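Local coordinates for protein citrate synthase (PDB 1O7X) that is a citrate synthase, a predominantly helical enzyme of an archaeon, modelled here as an assembly of two chains, at residues 134-138 with 139-143; 285-288 with 289-293. All blocks are in the same frame, centred on the assembly; numbering follows the deposited sequence.

Interaction 1: 134-138 with 139-143; sequences VYRRK and EGNKP
The carbonyl oxygen of R136 is gripped by two backbone donors: N141 N lies 2.8 Å from R136 O, and E139 N lies 3.2 Å from the same R136 O. The two N-H groups reach it from opposite faces of the carbonyl plane, neither on a lone pair. A weak bond of 3.5 Å from G140 N to R137 O adds the second link of a Schellman motif, in which G140, with positive phi, turns the chain out of helix 116-138 and into the loop that leads to helix 152-161. The R136 side chain reaches forward to the segment after the turn. Bent at chi3 (116°), it carries NH1 to K142 O at 2.7 Å; the bond lies in the carbonyl plane but is tilted 25° from the guanidinium plane. N141 crosses the arginine at about a right angle, with ND2 over one guanidinium face, 3.6 Å from NH1 of R136 and offset toward the rim. The guanidinium NE bonds to A159 O, joining the turn to helix 152-161. E139 CG approaches the Y135 ring obliquely, 3.5 Å from Y135 CE1, while E139 OE2 is hydrogen-bonded to the hydroxyl of Y328. Y135 also meets F325 edge-to-face, and the N141 carbonyl bonds to Y84 OH on helix 77-85.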
loop_
_atom_site.group_PDB
_atom_site.type_symbol
_atom_site.label_atom_id
_atom_site.label_comp_id
_atom_site.label_asym_id
_atom_site.label_seq_id
_atom_site.Cartn_x
_atom_site.Cartn_y
_atom_site.Cartn_z
ATOM N N VAL A 134 10.001 -15.316 7.659
ATOM C CA VAL A 134 8.838 -14.893 8.460
ATOM C C VAL A 134 8.380 -16.164 9.185
ATOM O O VAL A 134 7.993 -16.113 10.351
ATOM C CB VAL A 134 7.718 -14.325 7.594
ATOM C CG1 VAL A 134 6.369 -14.397 8.304
ATOM C CG2 VAL A 134 8.045 -12.909 7.158
ATOM N N TYR A 135 8.432 -17.298 8.468
ATOM C CA TYR A 135 8.125 -18.571 9.067
ATOM C C TYR A 135 9.075 -18.925 10.208
ATOM O O TYR A 135 8.611 -19.269 11.303
ATOM C CB TYR A 135 8.205 -19.680 8.014
ATOM C CG TYR A 135 8.077 -21.067 8.594
ATOM C CD1 TYR A 135 7.012 -21.375 9.433
ATOM C CD2 TYR A 135 9.014 -22.060 8.344
ATOM C CE1 TYR A 135 6.852 -22.639 9.966
ATOM C CE2 TYR A 135 8.878 -23.328 8.892
ATOM C CZ TYR A 135 7.786 -23.618 9.678
ATOM O OH TYR A 135 7.597 -24.878 10.207
ATOM N N ARG A 136 10.397 -18.848 9.958
ATOM C CA ARG A 136 11.326 -19.199 11.026
ATOM C C ARG A 136 11.101 -18.373 12.278
ATOM O O ARG A 136 11.113 -18.904 13.372
ATOM C CB ARG A 136 12.781 -19.106 10.619
ATOM C CG ARG A 136 13.082 -19.745 9.282
ATOM C CD ARG A 136 14.583 -19.996 9.160
ATOM N NE ARG A 136 14.808 -21.419 9.070
ATOM C CZ ARG A 136 15.241 -22.282 9.966
ATOM N NH1 ARG A 136 15.564 -21.885 11.186
ATOM N NH2 ARG A 136 15.327 -23.557 9.608
ATOM N N ARG A 137 10.843 -17.088 12.137
ATOM C CA ARG A 137 10.671 -16.175 13.256
ATOM C C ARG A 137 9.397 -16.439 14.020
ATOM O O ARG A 137 9.330 -16.112 15.207
ATOM C CB ARG A 137 10.746 -14.748 12.717
ATOM C CG ARG A 137 9.679 -13.789 13.201
ATOM C CD ARG A 137 10.249 -12.762 14.139
ATOM N NE ARG A 137 9.480 -12.639 15.374
ATOM C CZ ARG A 137 10.049 -12.831 16.557
ATOM N NH1 ARG A 137 11.325 -13.143 16.643
ATOM N NH2 ARG A 137 9.416 -12.729 17.695
ATOM N N LYS A 138 8.377 -16.981 13.372
ATOM C CA LYS A 138 7.108 -17.246 14.030
ATOM C C LYS A 138 7.148 -18.582 14.768
ATOM O O LYS A 138 6.245 -18.889 15.549
ATOM C CB LYS A 138 5.939 -17.196 13.058
ATOM C CG LYS A 138 5.617 -15.924 12.318
ATOM C CD LYS A 138 4.138 -15.813 11.929
ATOM C CE LYS A 138 3.343 -15.454 13.146
ATOM N NZ LYS A 138 2.013 -16.039 13.291
ATOM N N GLU A 139 8.104 -19.424 14.467
ATOM C CA GLU A 139 8.348 -20.691 15.104
ATOM C C GLU A 139 9.529 -20.553 16.082
ATOM O O GLU A 139 9.934 -21.511 16.758
ATOM C CB GLU A 139 8.723 -21.779 14.102
ATOM C CG GLU A 139 7.657 -22.528 13.369
ATOM C CD GLU A 139 6.457 -22.948 14.183
ATOM O OE1 GLU A 139 6.659 -23.772 15.116
ATOM O OE2 GLU A 139 5.338 -22.460 13.902
ATOM N N GLY A 140 10.120 -19.355 16.110
ATOM C CA GLY A 140 11.253 -19.024 16.937
ATOM C C GLY A 140 12.632 -19.502 16.512
ATOM O O GLY A 140 13.571 -19.461 17.324
ATOM N N ASN A 141 12.862 -19.941 15.285
ATOM C CA ASN A 141 14.163 -20.428 14.892
ATOM C C ASN A 141 15.106 -19.319 14.448
ATOM O O ASN A 141 14.616 -18.226 14.182
ATOM C CB ASN A 141 14.067 -21.442 13.758
ATOM C CG ASN A 141 13.015 -22.512 13.765
ATOM O OD1 ASN A 141 12.816 -23.233 14.745
ATOM N ND2 ASN A 141 12.316 -22.633 12.635
ATOM N N LYS A 142 16.406 -19.586 14.333
ATOM C CA LYS A 142 17.326 -18.595 13.786
ATOM C C LYS A 142 17.028 -18.480 12.281
ATOM O O LYS A 142 16.534 -19.423 11.666
ATOM C CB LYS A 142 18.797 -18.994 13.900
ATOM C CG LYS A 142 19.308 -19.344 15.282
ATOM C CD LYS A 142 19.401 -18.131 16.197
ATOM C CE LYS A 142 19.918 -18.508 17.580
ATOM N NZ LYS A 142 21.389 -18.244 17.759
ATOM N N PRO A 143 17.387 -17.351 11.695
ATOM C CA PRO A 143 17.150 -17.092 10.298
ATOM C C PRO A 143 17.993 -17.946 9.368
ATOM O O PRO A 143 19.146 -18.220 9.684
ATOM C CB PRO A 143 17.482 -15.620 10.110
ATOM C CG PRO A 143 18.317 -15.238 11.274
ATOM C CD PRO A 143 17.953 -16.171 12.384
#

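Interaction 2: 285-288 with 289-293; sequences ARRY and FEIAQ
R286 sends CG anti to its backbone nitrogen (chi1 170°), whereas E290, one turn on, holds CG anti to its carbonyl carbon (chi1 -64°); the two extended chains thus run side by side and point the same way. Their ends form a salt bridge in which R286 NE donates to E290 OE2 over 3.0 Å. The carboxylate oxygen is met nearly along its C-O axis, yet it sits off the guanidinium plane, and the two flat groups are turned 59° apart. This is an i to i+4 pair on the outward side of helix 283-303, whose backbone is held by i to i+4 hydrogen bonds: F289 N to A285 O at 2.6 Å, E290 N to R286 O at 2.7 Å and A292 N to Y288 O at 2.9 Å. Around the helix, I291 lies alongside R287, with CD1 of I291 4.2 Å from CG of R287. The same methyl comes obliquely to the Y288 ring, 4.3 Å from Y288 CD2, an apolar contact that leads into the buried face. There Y288 meets F226 and Y321 edge-to-face, I291 rests on helix 221-232, and F289 packs on helix 266-279. R287 bends at chi3 to bring its guanidinium to a salt bridge with D284 and a hydrogen bond to G233 O, with a further weak bond from NH2 to Y288 OH.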
loop_
_atom_site.group_PDB
_atom_site.type_symbol
_atom_site.label_atom_id
_atom_site.label_comp_id
_atom_site.label_asym_id
_atom_site.label_seq_id
_atom_site.Cartn_x
_atom_site.Cartn_y
_atom_site.Cartn_z
ATOM N N ALA A 285 -2.222 -35.273 7.536
ATOM C CA ALA A 285 -2.698 -34.751 6.266
ATOM C C ALA A 285 -3.856 -35.566 5.690
ATOM O O ALA A 285 -4.932 -35.056 5.393
ATOM C CB ALA A 285 -1.561 -34.724 5.258
ATOM N N ARG A 286 -3.653 -36.874 5.582
ATOM C CA ARG A 286 -4.616 -37.841 5.086
ATOM C C ARG A 286 -5.927 -37.760 5.851
ATOM O O ARG A 286 -7.008 -37.825 5.265
ATOM C CB ARG A 286 -4.063 -39.257 5.186
ATOM C CG ARG A 286 -5.019 -40.408 4.918
ATOM C CD ARG A 286 -4.518 -41.661 5.614
ATOM N NE ARG A 286 -5.260 -42.888 5.357
ATOM C CZ ARG A 286 -4.822 -44.083 5.762
ATOM N NH1 ARG A 286 -3.669 -44.183 6.429
ATOM N NH2 ARG A 286 -5.519 -45.186 5.504
ATOM N N ARG A 287 -5.853 -37.618 7.166
ATOM C CA ARG A 287 -7.064 -37.474 7.981
ATOM C C ARG A 287 -7.784 -36.234 7.461
ATOM O O ARG A 287 -8.960 -36.365 7.108
ATOM C CB ARG A 287 -6.701 -37.409 9.450
ATOM C CG ARG A 287 -7.808 -37.138 10.435
ATOM C CD ARG A 287 -7.446 -37.527 11.871
ATOM N NE ARG A 287 -6.517 -36.585 12.479
ATOM C CZ ARG A 287 -6.766 -35.375 12.957
ATOM N NH1 ARG A 287 -7.981 -34.841 12.950
ATOM N NH2 ARG A 287 -5.749 -34.680 13.453
ATOM N N TYR A 288 -7.087 -35.102 7.310
ATOM C CA TYR A 288 -7.729 -33.892 6.811
ATOM C C TYR A 288 -8.165 -34.008 5.357
ATOM O O TYR A 288 -9.235 -33.514 4.995
ATOM C CB TYR A 288 -6.863 -32.638 7.005
ATOM C CG TYR A 288 -6.573 -32.330 8.456
ATOM C CD1 TYR A 288 -5.281 -32.034 8.863
ATOM C CD2 TYR A 288 -7.579 -32.354 9.406
ATOM C CE1 TYR A 288 -5.011 -31.756 10.190
ATOM C CE2 TYR A 288 -7.324 -32.093 10.731
ATOM C CZ TYR A 288 -6.036 -31.789 11.114
ATOM O OH TYR A 288 -5.762 -31.517 12.435
ATOM N N PHE A 289 -7.383 -34.701 4.535
ATOM C CA PHE A 289 -7.702 -34.983 3.153
ATOM C C PHE A 289 -8.953 -35.861 3.045
ATOM O O PHE A 289 -9.702 -35.752 2.064
ATOM C CB PHE A 289 -6.572 -35.683 2.382
ATOM C CG PHE A 289 -6.915 -35.800 0.915
ATOM C CD1 PHE A 289 -6.784 -34.717 0.068
ATOM C CD2 PHE A 289 -7.401 -36.990 0.398
ATOM C CE1 PHE A 289 -7.113 -34.821 -1.272
ATOM C CE2 PHE A 289 -7.728 -37.100 -0.940
ATOM C CZ PHE A 289 -7.584 -36.018 -1.784
ATOM N N GLU A 290 -9.166 -36.716 4.038
ATOM C CA GLU A 290 -10.357 -37.556 4.006
ATOM C C GLU A 290 -11.585 -36.767 4.418
ATOM O O GLU A 290 -12.641 -36.993 3.839
ATOM C CB GLU A 290 -10.160 -38.808 4.833
ATOM C CG GLU A 290 -9.062 -39.722 4.269
ATOM C CD GLU A 290 -8.970 -40.954 5.159
ATOM O OE1 GLU A 290 -9.981 -41.217 5.854
ATOM O OE2 GLU A 290 -7.908 -41.598 5.111
ATOM N N ILE A 291 -11.456 -35.817 5.324
ATOM C CA ILE A 291 -12.559 -34.934 5.694
ATOM C C ILE A 291 -12.911 -34.087 4.470
ATOM O O ILE A 291 -14.066 -33.912 4.085
ATOM C CB ILE A 291 -12.179 -33.993 6.848
ATOM C CG1 ILE A 291 -12.335 -34.706 8.201
ATOM C CG2 ILE A 291 -12.977 -32.704 6.845
ATOM C CD1 ILE A 291 -11.005 -34.960 8.878
ATOM N N ALA A 292 -11.860 -33.520 3.878
ATOM C CA ALA A 292 -12.026 -32.679 2.696
ATOM C C ALA A 292 -12.751 -33.441 1.590
ATOM O O ALA A 292 -13.875 -33.079 1.194
ATOM C CB ALA A 292 -10.662 -32.143 2.291
ATOM N N GLN A 293 -12.196 -34.553 1.114
ATOM C CA GLN A 293 -12.819 -35.334 0.041
ATOM C C GLN A 293 -14.267 -35.734 0.303
ATOM O O GLN A 293 -15.032 -35.779 -0.673
ATOM C CB GLN A 293 -11.952 -36.541 -0.291
ATOM C CG GLN A 293 -12.535 -37.554 -1.258
ATOM C CD GLN A 293 -11.567 -38.717 -1.445
ATOM O OE1 GLN A 293 -10.908 -39.136 -0.489
ATOM N NE2 GLN A 293 -11.463 -39.235 -2.665
#

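Interaction 1 and interaction 2 are both local, each formed within one unbroken run of the chain, but they sit at different places on their helices: 134-143 spans the passage from helix 116-138 to the loop after it, while 285-293 lies wholly within helix 283-303. Their centres are about 28 Å apart and their nearest atoms about 14 Å, so they do not touch. From the chain's centre to theirs is about 20 Å and 22 Å, respectively, and the other chain of the assembly touches neither. The 134-143 turn is contacted by helices 77-85, 92-106 and 152-161 and by the loop carrying F325 and Y328; helices 221-232, 266-279 and 316-323 flank 285-293.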